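Local coordinates for computational Design of Enzyme (Synthetic construct, PDB 3TP4), which is a computationally engineered protein of unproven function, probably designed to carry an activated serine in a catalytic triad on a family 26 glycosyl hydrolase-like scaffold, at residues G38-G43 against A95-K100; L44-G47 against T52-D55. One frame throughout, in Å; residues are numbered along the deposited sequence.

Contact 1: residues G38-G43 against A95-K100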
loop_
_atom_site.group_PDB
_atom_site.type_symbol
_atom_site.label_atom_id
_atom_site.label_comp_id
_atom_site.label_asym_id
_atom_site.label_seq_id
_atom_site.Cartn_x
_atom_site.Cartn_y
_atom_site.Cartn_z
ATOM N N GLY A 38 10.884 3.523 -9.825
ATOM C CA GLY A 38 12.001 2.927 -10.539
ATOM C C GLY A 38 13.026 3.978 -10.913
ATOM O O GLY A 38 13.514 4.022 -12.045
ATOM N N THR A 39 13.361 4.833 -9.956
ATOM C CA THR A 39 14.046 6.070 -10.300
ATOM C C THR A 39 15.497 5.841 -10.706
ATOM O O THR A 39 16.039 6.601 -11.501
ATOM C CB THR A 39 13.942 7.130 -9.186
ATOM O OG1 THR A 39 14.311 8.409 -9.716
ATOM C CG2 THR A 39 14.847 6.784 -8.007
ATOM N N THR A 40 16.113 4.794 -10.157
ATOM C CA THR A 40 17.481 4.433 -10.511
ATOM C C THR A 40 17.545 3.192 -11.404
ATOM O O THR A 40 18.626 2.668 -11.658
ATOM C CB THR A 40 18.380 4.189 -9.272
ATOM O OG1 THR A 40 17.808 3.168 -8.443
ATOM C CG2 THR A 40 18.568 5.468 -8.457
ATOM N N SER A 41 16.392 2.740 -11.887
ATOM C CA SER A 41 16.324 1.512 -12.676
ATOM C C SER A 41 15.828 1.754 -14.102
ATOM O O SER A 41 16.123 0.977 -15.006
ATOM C CB SER A 41 15.454 0.461 -11.966
ATOM O OG SER A 41 14.156 0.969 -11.678
ATOM N N SER A 42 15.074 2.834 -14.298
ATOM C CA SER A 42 14.619 3.243 -15.627
ATOM C C SER A 42 14.895 4.731 -15.809
ATOM O O SER A 42 14.459 5.534 -14.995
ATOM C CB SER A 42 13.120 2.996 -15.786
ATOM O OG SER A 42 12.783 1.663 -15.445
ATOM N N GLY A 43 15.630 5.096 -16.860
ATOM C CA GLY A 43 15.937 6.494 -17.126
ATOM C C GLY A 43 16.122 6.795 -18.604
ATOM O O GLY A 43 16.538 5.927 -19.372
ATOM N N ALA A 95 16.770 -6.024 -3.653
ATOM C CA ALA A 95 17.345 -5.665 -2.364
ATOM C C ALA A 95 18.544 -4.747 -2.509
ATOM O O ALA A 95 18.752 -3.856 -1.686
ATOM C CB ALA A 95 17.733 -6.916 -1.579
ATOM N N ASP A 96 19.351 -4.984 -3.540
ATOM C CA ASP A 96 20.539 -4.169 -3.773
ATOM C C ASP A 96 20.161 -2.715 -4.092
ATOM O O ASP A 96 20.759 -1.773 -3.570
ATOM C CB ASP A 96 21.369 -4.755 -4.917
ATOM C CG ASP A 96 22.611 -3.931 -5.221
ATOM O OD1 ASP A 96 23.427 -3.724 -4.299
ATOM O OD2 ASP A 96 22.758 -3.475 -6.377
ATOM N N TYR A 97 19.166 -2.548 -4.950
ATOM C CA TYR A 97 18.699 -1.218 -5.325
ATOM C C TYR A 97 18.041 -0.491 -4.151
ATOM O O TYR A 97 18.127 0.734 -4.053
ATOM C CB TYR A 97 17.736 -1.314 -6.503
ATOM C CG TYR A 97 18.418 -1.403 -7.853
ATOM C CD1 TYR A 97 19.588 -2.141 -8.023
ATOM C CD2 TYR A 97 17.884 -0.757 -8.961
ATOM C CE1 TYR A 97 20.204 -2.226 -9.262
ATOM C CE2 TYR A 97 18.490 -0.830 -10.192
ATOM C CZ TYR A 97 19.649 -1.566 -10.341
ATOM O OH TYR A 97 20.241 -1.630 -11.580
ATOM N N ILE A 98 17.389 -1.244 -3.266
ATOM C CA ILE A 98 16.792 -0.672 -2.057
ATOM C C ILE A 98 17.895 -0.212 -1.116
ATOM O O ILE A 98 17.801 0.852 -0.497
ATOM C CB ILE A 98 15.873 -1.693 -1.322
ATOM C CG1 ILE A 98 14.512 -1.788 -2.016
ATOM C CG2 ILE A 98 15.681 -1.307 0.146
ATOM C CD1 ILE A 98 13.641 -2.946 -1.522
ATOM N N ARG A 99 18.949 -1.019 -1.010
ATOM C CA ARG A 99 20.104 -0.660 -0.184
ATOM C C ARG A 99 20.773 0.619 -0.703
ATOM O O ARG A 99 21.144 1.510 0.072
ATOM C CB ARG A 99 21.118 -1.817 -0.158
ATOM C CG ARG A 99 20.776 -2.923 0.839
ATOM C CD ARG A 99 21.505 -4.244 0.544
ATOM N NE ARG A 99 22.898 -4.040 0.148
ATOM C CZ ARG A 99 23.871 -3.697 0.986
ATOM N NH1 ARG A 99 23.613 -3.526 2.279
ATOM N NH2 ARG A 99 25.109 -3.527 0.530
ATOM N N LYS A 100 20.928 0.694 -2.020
ATOM C CA LYS A 100 21.535 1.853 -2.664
ATOM C C LYS A 100 20.717 3.113 -2.405
ATOM O O LYS A 100 21.273 4.198 -2.198
ATOM C CB LYS A 100 21.678 1.603 -4.166
ATOM C CG LYS A 100 22.894 0.733 -4.520
ATOM C CD LYS A 100 22.846 0.220 -5.948
ATOM C CE LYS A 100 24.185 -0.476 -6.331
ATOM N NZ LYS A 100 24.014 -1.408 -7.488
HETATM O O HOH W 1 18.629 2.686 -6.104
#

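Contact 2: residues L44-G47 against T52-D55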
loop_
_atom_site.group_PDB
_atom_site.type_symbol
_atom_site.label_atom_id
_atom_site.label_comp_id
_atom_site.label_asym_id
_atom_site.label_seq_id
_atom_site.Cartn_x
_atom_site.Cartn_y
_atom_site.Cartn_z
ATOM N N LEU A 44 15.810 8.023 -19.006
ATOM C CA LEU A 44 16.033 8.456 -20.384
ATOM C C LEU A 44 17.348 9.203 -20.522
ATOM O O LEU A 44 17.828 9.407 -21.630
ATOM C CB LEU A 44 14.906 9.360 -20.885
ATOM C CG LEU A 44 13.468 9.000 -20.519
ATOM C CD1 LEU A 44 12.524 9.682 -21.488
ATOM C CD2 LEU A 44 13.268 7.506 -20.549
ATOM N N THR A 45 17.933 9.623 -19.406
ATOM C CA THR A 45 19.164 10.411 -19.474
ATOM C C THR A 45 20.329 9.677 -18.835
ATOM O O THR A 45 21.444 10.187 -18.802
ATOM C CB THR A 45 19.028 11.772 -18.753
ATOM O OG1 THR A 45 19.006 11.561 -17.336
ATOM C CG2 THR A 45 17.772 12.487 -19.177
ATOM N N THR A 46 20.066 8.482 -18.317
ATOM C CA THR A 46 21.056 7.758 -17.524
ATOM C C THR A 46 21.894 6.789 -18.344
ATOM O O THR A 46 22.965 6.367 -17.908
ATOM C CB THR A 46 20.370 6.921 -16.445
ATOM O OG1 THR A 46 19.361 6.118 -17.066
ATOM C CG2 THR A 46 19.721 7.829 -15.391
ATOM N N GLY A 47 21.399 6.418 -19.519
ATOM C CA GLY A 47 21.940 5.261 -20.209
ATOM C C GLY A 47 21.650 4.036 -19.355
ATOM O O GLY A 47 20.746 4.074 -18.523
ATOM N N THR A 52 22.332 3.465 -9.276
ATOM C CA THR A 52 23.040 4.603 -8.694
ATOM C C THR A 52 22.791 5.936 -9.413
ATOM O O THR A 52 23.269 6.977 -8.961
ATOM C CB THR A 52 24.569 4.361 -8.625
ATOM O OG1 THR A 52 25.126 4.442 -9.944
ATOM C CG2 THR A 52 24.869 2.979 -8.003
ATOM N N THR A 53 22.058 5.912 -10.523
ATOM C CA THR A 53 21.794 7.141 -11.264
ATOM C C THR A 53 20.311 7.278 -11.577
ATOM O O THR A 53 19.595 6.283 -11.601
ATOM C CB THR A 53 22.594 7.199 -12.579
ATOM O OG1 THR A 53 22.220 6.091 -13.412
ATOM C CG2 THR A 53 24.103 7.158 -12.296
ATOM N N SER A 54 19.868 8.510 -11.839
ATOM C CA SER A 54 18.444 8.826 -12.000
ATOM C C SER A 54 18.211 10.068 -12.865
ATOM O O SER A 54 18.957 11.041 -12.763
ATOM C CB SER A 54 17.826 9.062 -10.621
ATOM O OG SER A 54 16.520 9.602 -10.720
ATOM N N ASP A 55 17.176 10.049 -13.701
ATOM C CA ASP A 55 16.771 11.251 -14.430
ATOM C C ASP A 55 16.473 12.403 -13.469
ATOM O O ASP A 55 16.645 13.567 -13.812
ATOM C CB ASP A 55 15.508 11.009 -15.255
ATOM C CG ASP A 55 15.759 10.141 -16.475
ATOM O OD1 ASP A 55 16.934 9.901 -16.800
ATOM O OD2 ASP A 55 14.773 9.706 -17.102
#

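Contact 1: residues G38-G43 against A95-K100
The CA atoms of Thr40 and Tyr97 stand 7.8 Å apart where the irregular turn of 38-43 faces the flank of helix 87-104, and the Tyr97 ring and a bridging water lie between the two segments. Within the turn, Ser41 N and Ser42 N both donate to Gly38 O from the same face of its peptide plane, the Ser42 bond measuring 3.0 Å. Gly38 suits this fold of the chain because its phi is positive and a beta carbon there would run into Ser41 OG.

Tyr97 has CG anti to its carbonyl carbon (chi1 -83°), which carries the ring away from the helix and brings its edge to the turn. Its CE2 corner does most of the touching: Ser41 CB comes in at the ring edge, close to the ring plane, 3.7 Å from CE2, while Thr40 O approaches CE2 obliquely at 3.8 Å. Serine suits this spot between the ring and Trp69 because its side chain is short: only CB meets the edge, and OG is turned back toward Gly38. The threonine slides past the tyrosine in the opposite direction, leaving Thr40 OG1 4.0 Å from Tyr97 CD2.

In the TIM-barrel fold of this clan, the contact joins the loop leaving strand 32-37 to the helix that follows the neighbouring parallel strand 66-70. From that strand Phe67 and Trp69 pack on Thr40; Pro80 lies against Tyr97.

Polar linkage is indirect. The water accepts from Thr40 OG1 at 2.5 Å and donates to Tyr97 O at 2.9 Å, giving the buried hydroxyl a partner on the helix backbone. One helical turn apart, Lys100 NZ forms a salt bridge with Asp96 OD2 (2.7 Å), meeting it on the syn side, 17° out of the carboxylate plane; the same ammonium also bonds to Asp50 O.

Contact 2: residues L44-G47 against T52-D55
Asp55 grips the backbone of Leu44 and Thr45 from the start of helix 55-60, after the N-cap residue Ser54, whose OG bonds to Val56 N and also meets Thr39. The tight part of this loop from the barrel strand 32-37 lies at the carboxylate. Leu44 N reaches the syn lone pair of Asp55 OD2 almost straight (2.7 Å, 175°). Asp55 OD1 takes two donors from one face of its plane: Thr45 N at 2.8 Å, on the syn side, and Thr45 OG1 at 2.7 Å from above the plane. Threonine suits because its hydroxyl gives this oxygen a second donor while also bonding to Asn58. The nearby helix N-terminus would probably favour the negative charge, and Asn324 gives OD2 a further donor. Replacing Asp55 by an alanine removes both oxygens and would probably leave the two amides and Thr45 OG1 without their acceptor, the loop freer to shift. Thr46 completes the packed part, its methyl CG2 lying 3.6 Å from Ser54 N.

The solvent side is looser: Gly47 is exposed, turned through a positive phi, and the other branch of Thr46, OG1, donates to Gly47 O at 2.9 Å.

Both contacts belong to the long excursion between strand 32-37 and helix 55-60, and their centres are 11 Å apart. Contact 2 folds that excursion back on itself, whereas contact 1 sets its first turn against helix 87-104. They meet directly: Thr39 OG1 and Ser54 OG are 2.7 Å apart, a probable hydrogen bond tying the turn to the helix N-cap, and Thr40 CB packs 3.4 Å from Thr53 O. Farther out, Lys100 CE comes within 3.9 Å of Thr52 CG2. Contact 1 is nearer the probable designed triad of Ser70, His37 and Glu320: the side chain of Ser41 lies close to those residues without touching them.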